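PDB 6L6J: Oxidored_FMN domain-containing protein from [Pseudomonas] geniculata N1, which acts as a 6-hydroxypseudooxynicotine amine oxidase, probably relying on its bound FMN and [4Fe-4S] cluster for the redox chemistry. Local coordinates for residues Lys547-Thr553 with Ile579-Thr585; Leu503-Leu507 with Ile590-Ser594. All blocks are in the same frame, centred on the assembly; numbering follows the deposited sequence.

The chain first builds the FMN-binding barrel, then enters its nucleotide-binding part, and reaches both contacts late. It passes residues 503-507 first, runs through strand 522-527 and helix 533-542, and arrives at 547-553. Interaction 1 closes the short loop: 25 residues, mostly helical, lead back to 579-585 beside the strand they left. A few residues later, 590-594 meets 503-507 in interaction 2, closing an 82-residue loop that contains interaction 1 entirely; the two do not cross. Both reach the same mixed sheet, interaction 1 along paired strands and interaction 2 at a surface turn. Their centres lie about 17 Å apart and they do not touch.

Interaction 1 of 2, residues Lys547-Thr553 with Ile579-Thr585; sequences KVTYVTT and IEIVVGT
A beta-alpha-beta unit of the OYE-like second alpha/beta domain brings T549, Y550 and V551 beside E580, I581 and V582 as parallel neighbours, with helix 567-577 in the connection. The strand axes diverge by only 18°, and backbone bonds alternate across the gap. E580 N donates to V548 O, Y550 N to E580 O and T552 N to V582 O, while V582 N reaches Y550 O at 2.7 Å on a nearly straight path (177° at the hydrogen). Beyond V583 the chain turns through G584, whose phi is positive, and T585 N returns to T552 O at 3.0 Å. Inside that turn, T585 OG1 bonds V583 O at 2.8 Å from above the carbonyl plane.

T549, V551, E580 and V582 occupy one face. T549 CG2, placed anti to the backbone N, meets V582 CG2 at 3.5 Å; V551 CG2 lies alongside V582 CB at 4.1 Å. At the solvent end K547 bends at chi2 (73°) and its NZ forms a salt bridge with E580 OE2, 3.1 Å away, nearly along the C-O axis of that oxygen.

Y550 and I581 project to the other face. I581 CG2 approaches Y550 CD1 obliquely at 4.2 Å, and M574 of helix 567-577 packs on both residues. The Y550 hydroxyl is hydrogen-bonded to D527 OD2 and to S558 N.

The chemistry is therefore divided: main-chain bonds set the register, helix-covered apolar groups pack the Y550 face, and an exposed ion pair bridges the strands where solvent probably weakens its attraction.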
loop_
_atom_site.group_PDB
_atom_site.type_symbol
_atom_site.label_atom_id
_atom_site.label_comp_id
_atom_site.label_asym_id
_atom_site.label_seq_id
_atom_site.Cartn_x
_atom_site.Cartn_y
_atom_site.Cartn_z
ATOM N N LYS A 547 -16.740 24.569 12.655
ATOM C CA LYS A 547 -16.575 23.592 13.758
ATOM C C LYS A 547 -17.174 22.266 13.272
ATOM O O LYS A 547 -18.399 22.219 13.085
ATOM C CB LYS A 547 -17.232 24.108 15.041
ATOM C CG LYS A 547 -17.425 23.074 16.149
ATOM C CD LYS A 547 -16.155 22.666 16.872
ATOM C CE LYS A 547 -16.271 21.308 17.544
ATOM N NZ LYS A 547 -15.129 21.026 18.450
ATOM N N VAL A 548 -16.324 21.249 13.060
ATOM C CA VAL A 548 -16.732 19.909 12.544
ATOM C C VAL A 548 -16.859 18.909 13.699
ATOM O O VAL A 548 -15.925 18.840 14.521
ATOM C CB VAL A 548 -15.756 19.391 11.464
ATOM C CG1 VAL A 548 -16.206 18.047 10.909
ATOM C CG2 VAL A 548 -15.597 20.386 10.333
ATOM N N THR A 549 -17.950 18.137 13.705
ATOM C CA THR A 549 -18.051 16.847 14.431
ATOM C C THR A 549 -18.101 15.697 13.410
ATOM O O THR A 549 -19.030 15.659 12.585
ATOM C CB THR A 549 -19.265 16.816 15.373
ATOM O OG1 THR A 549 -19.090 17.773 16.414
ATOM C CG2 THR A 549 -19.485 15.482 16.044
ATOM N N TYR A 550 -17.156 14.766 13.484
ATOM C CA TYR A 550 -17.160 13.523 12.659
ATOM C C TYR A 550 -17.937 12.450 13.424
ATOM O O TYR A 550 -17.546 12.152 14.583
ATOM C CB TYR A 550 -15.731 13.051 12.350
ATOM C CG TYR A 550 -15.661 11.659 11.780
ATOM C CD1 TYR A 550 -15.568 10.541 12.599
ATOM C CD2 TYR A 550 -15.727 11.454 10.414
ATOM C CE1 TYR A 550 -15.507 9.265 12.067
ATOM C CE2 TYR A 550 -15.669 10.181 9.870
ATOM C CZ TYR A 550 -15.571 9.084 10.699
ATOM O OH TYR A 550 -15.543 7.837 10.153
ATOM N N VAL A 551 -18.982 11.893 12.797
ATOM C CA VAL A 551 -19.954 10.946 13.430
ATOM C C VAL A 551 -19.989 9.675 12.584
ATOM O O VAL A 551 -20.278 9.828 11.368
ATOM C CB VAL A 551 -21.361 11.567 13.523
ATOM C CG1 VAL A 551 -22.372 10.610 14.152
ATOM C CG2 VAL A 551 -21.372 12.897 14.259
ATOM N N THR A 552 -19.706 8.496 13.168
ATOM C CA THR A 552 -19.874 7.201 12.459
ATOM C C THR A 552 -20.647 6.173 13.305
ATOM O O THR A 552 -20.613 6.254 14.552
ATOM C CB THR A 552 -18.535 6.609 12.002
ATOM O OG1 THR A 552 -18.903 5.442 11.253
ATOM C CG2 THR A 552 -17.596 6.259 13.146
ATOM N N THR A 553 -21.271 5.215 12.605
ATOM C CA THR A 553 -21.975 4.028 13.164
ATOM C C THR A 553 -20.964 2.942 13.515
ATOM O O THR A 553 -21.282 2.079 14.347
ATOM C CB THR A 553 -23.024 3.496 12.180
ATOM O OG1 THR A 553 -22.382 3.287 10.921
ATOM C CG2 THR A 553 -24.208 4.435 12.016
ATOM N N ILE A 579 -11.432 18.721 15.483
ATOM C CA ILE A 579 -12.576 17.989 14.874
ATOM C C ILE A 579 -13.054 16.956 15.910
ATOM O O ILE A 579 -12.283 16.053 16.314
ATOM C CB ILE A 579 -12.212 17.367 13.499
ATOM C CG1 ILE A 579 -12.024 18.440 12.418
ATOM C CG2 ILE A 579 -13.241 16.316 13.056
ATOM C CD1 ILE A 579 -11.705 17.891 11.024
ATOM N N GLU A 580 -14.297 17.115 16.344
ATOM C CA GLU A 580 -14.990 16.193 17.276
ATOM C C GLU A 580 -15.132 14.817 16.598
ATOM O O GLU A 580 -15.558 14.762 15.406
ATOM C CB GLU A 580 -16.354 16.770 17.636
ATOM C CG GLU A 580 -16.780 16.466 19.049
ATOM C CD GLU A 580 -15.922 17.151 20.099
ATOM O OE1 GLU A 580 -15.649 16.491 21.148
ATOM O OE2 GLU A 580 -15.547 18.349 19.877
ATOM N N ILE A 581 -14.774 13.754 17.330
ATOM C CA ILE A 581 -14.983 12.340 16.920
ATOM C C ILE A 581 -16.100 11.738 17.786
ATOM O O ILE A 581 -15.902 11.618 19.023
ATOM C CB ILE A 581 -13.680 11.531 17.024
ATOM C CG1 ILE A 581 -12.510 12.253 16.360
ATOM C CG2 ILE A 581 -13.877 10.126 16.466
ATOM C CD1 ILE A 581 -11.154 11.661 16.696
ATOM N N VAL A 582 -17.208 11.363 17.137
ATOM C CA VAL A 582 -18.305 10.533 17.703
ATOM C C VAL A 582 -18.343 9.179 16.980
ATOM O O VAL A 582 -18.361 9.164 15.740
ATOM C CB VAL A 582 -19.666 11.260 17.590
ATOM C CG1 VAL A 582 -20.796 10.453 18.239
ATOM C CG2 VAL A 582 -19.622 12.669 18.174
ATOM N N VAL A 583 -18.457 8.085 17.734
ATOM C CA VAL A 583 -18.473 6.690 17.201
ATOM C C VAL A 583 -19.654 5.886 17.761
ATOM O O VAL A 583 -20.399 6.393 18.620
ATOM C CB VAL A 583 -17.135 6.003 17.482
ATOM C CG1 VAL A 583 -16.024 6.718 16.701
ATOM C CG2 VAL A 583 -16.827 5.910 18.978
ATOM N N GLY A 584 -19.830 4.667 17.228
ATOM C CA GLY A 584 -20.967 3.771 17.526
ATOM C C GLY A 584 -22.281 4.527 17.646
ATOM O O GLY A 584 -23.074 4.168 18.546
ATOM N N THR A 585 -22.509 5.501 16.763
ATOM C CA THR A 585 -23.650 6.442 16.810
ATOM C C THR A 585 -24.268 6.566 15.417
ATOM O O THR A 585 -23.527 6.812 14.446
ATOM C CB THR A 585 -23.242 7.829 17.345
ATOM O OG1 THR A 585 -22.812 7.727 18.700
ATOM C CG2 THR A 585 -24.371 8.828 17.347
#

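Interaction 2 of 2, residues Leu503-Leu507 with Ile590-Ser594; sequences LPHVL and IGPSS
Water 1 is held between H505 NE2, 2.6 Å away, and the carbonyl oxygen of G591, to which it probably donates at 2.9 Å, other acceptors competing for its protons. It sits in the plane of the imidazole at the ring edge and, touching both H505 and G591, bridges two surface turns of the sheet region. The first, L503 to V506, is a type I beta turn by the backbone angles of P504 and H505, closed by V506 N donating to L503 O at 3.0 Å; it leads into strand 506-507, which runs parallel to strand 612-621. The second links strands 585-590 and 594-599, and G591 N bonds S594 O within it at 2.8 Å.

Groups from both turns flank the H505 ring. Its CG lies between the backbone N and carbonyl carbon (chi1 78°), which sets the imidazole between V506 and P592. P592 O lies over the centre of one face, 3.6 Å above the ring plane, whereas V506 CG2 meets the opposite face nearer the rim. L503 CD1 adds a methyl at the edge, in plane, and also lies against the main chain at I590 and G591. These neighbours, together with the water, should restrict rotation of the ring.

V613 of strand 612-621 is touched by both H505 and I590, so the paired turns rest on a common strand. The apolar part of the contact is made by V506 and I590, whose CG2 methyls meet end-on at 3.8 Å.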
loop_
_atom_site.group_PDB
_atom_site.type_symbol
_atom_site.label_atom_id
_atom_site.label_comp_id
_atom_site.label_asym_id
_atom_site.label_seq_id
_atom_site.Cartn_x
_atom_site.Cartn_y
_atom_site.Cartn_z
ATOM N N LEU A 503 -33.939 18.677 3.731
ATOM C CA LEU A 503 -33.749 20.075 4.209
ATOM C C LEU A 503 -32.523 20.686 3.518
ATOM O O LEU A 503 -31.504 20.020 3.329
ATOM C CB LEU A 503 -33.633 20.088 5.735
ATOM C CG LEU A 503 -34.858 19.553 6.484
ATOM C CD1 LEU A 503 -34.504 19.229 7.931
ATOM C CD2 LEU A 503 -36.020 20.530 6.419
ATOM N N PRO A 504 -32.591 21.974 3.095
ATOM C CA PRO A 504 -31.549 22.572 2.250
ATOM C C PRO A 504 -30.172 22.730 2.919
ATOM O O PRO A 504 -29.204 22.886 2.203
ATOM C CB PRO A 504 -32.121 23.963 1.918
ATOM C CG PRO A 504 -33.041 24.265 3.093
ATOM C CD PRO A 504 -33.672 22.929 3.406
ATOM N N HIS A 505 -30.104 22.686 4.253
ATOM C CA HIS A 505 -28.811 22.757 4.989
ATOM C C HIS A 505 -28.070 21.403 4.895
ATOM O O HIS A 505 -26.865 21.357 5.283
ATOM C CB HIS A 505 -29.029 23.270 6.426
ATOM C CG HIS A 505 -29.557 22.248 7.376
ATOM N ND1 HIS A 505 -30.795 21.660 7.208
ATOM C CD2 HIS A 505 -29.015 21.705 8.493
ATOM C CE1 HIS A 505 -30.988 20.791 8.181
ATOM N NE2 HIS A 505 -29.906 20.789 8.977
ATOM N N VAL A 506 -28.749 20.343 4.416
ATOM C CA VAL A 506 -28.170 18.968 4.268
ATOM C C VAL A 506 -27.428 18.863 2.925
ATOM O O VAL A 506 -28.002 19.233 1.881
ATOM C CB VAL A 506 -29.238 17.872 4.411
ATOM C CG1 VAL A 506 -28.628 16.476 4.311
ATOM C CG2 VAL A 506 -30.015 18.008 5.710
ATOM N N LEU A 507 -26.191 18.365 2.961
ATOM C CA LEU A 507 -25.291 18.262 1.785
ATOM C C LEU A 507 -24.776 16.824 1.636
ATOM O O LEU A 507 -24.974 15.987 2.542
ATOM C CB LEU A 507 -24.116 19.223 1.983
ATOM C CG LEU A 507 -24.472 20.650 2.405
ATOM C CD1 LEU A 507 -23.233 21.404 2.861
ATOM C CD2 LEU A 507 -25.169 21.396 1.277
ATOM N N ILE A 590 -32.936 14.437 11.098
ATOM C CA ILE A 590 -32.253 15.745 10.889
ATOM C C ILE A 590 -33.298 16.856 10.980
ATOM O O ILE A 590 -34.159 16.882 10.099
ATOM C CB ILE A 590 -31.496 15.786 9.546
ATOM C CG1 ILE A 590 -30.413 14.704 9.471
ATOM C CG2 ILE A 590 -30.910 17.169 9.317
ATOM C CD1 ILE A 590 -29.824 14.503 8.084
ATOM N N GLY A 591 -33.186 17.740 11.980
ATOM C CA GLY A 591 -33.989 18.977 12.103
ATOM C C GLY A 591 -33.300 20.205 11.499
ATOM O O GLY A 591 -32.153 20.145 11.048
ATOM N N PRO A 592 -33.975 21.379 11.502
ATOM C CA PRO A 592 -33.463 22.594 10.852
ATOM C C PRO A 592 -32.081 23.076 11.325
ATOM O O PRO A 592 -31.406 23.751 10.563
ATOM C CB PRO A 592 -34.481 23.687 11.236
ATOM C CG PRO A 592 -35.745 22.944 11.584
ATOM C CD PRO A 592 -35.292 21.597 12.128
ATOM N N SER A 593 -31.724 22.780 12.574
ATOM C CA SER A 593 -30.489 23.292 13.222
ATOM C C SER A 593 -29.936 22.291 14.252
ATOM O O SER A 593 -29.097 22.684 15.086
ATOM C CB SER A 593 -30.774 24.628 13.865
ATOM O OG SER A 593 -31.488 24.454 15.088
ATOM N N SER A 594 -30.388 21.038 14.215
ATOM C CA SER A 594 -29.826 19.937 15.044
ATOM C C SER A 594 -30.157 18.585 14.411
ATOM O O SER A 594 -31.093 18.509 13.598
ATOM C CB SER A 594 -30.309 20.025 16.471
ATOM O OG SER A 594 -31.711 19.809 16.555
HETATM O O HOH W 1 -29.293 19.864 11.284
#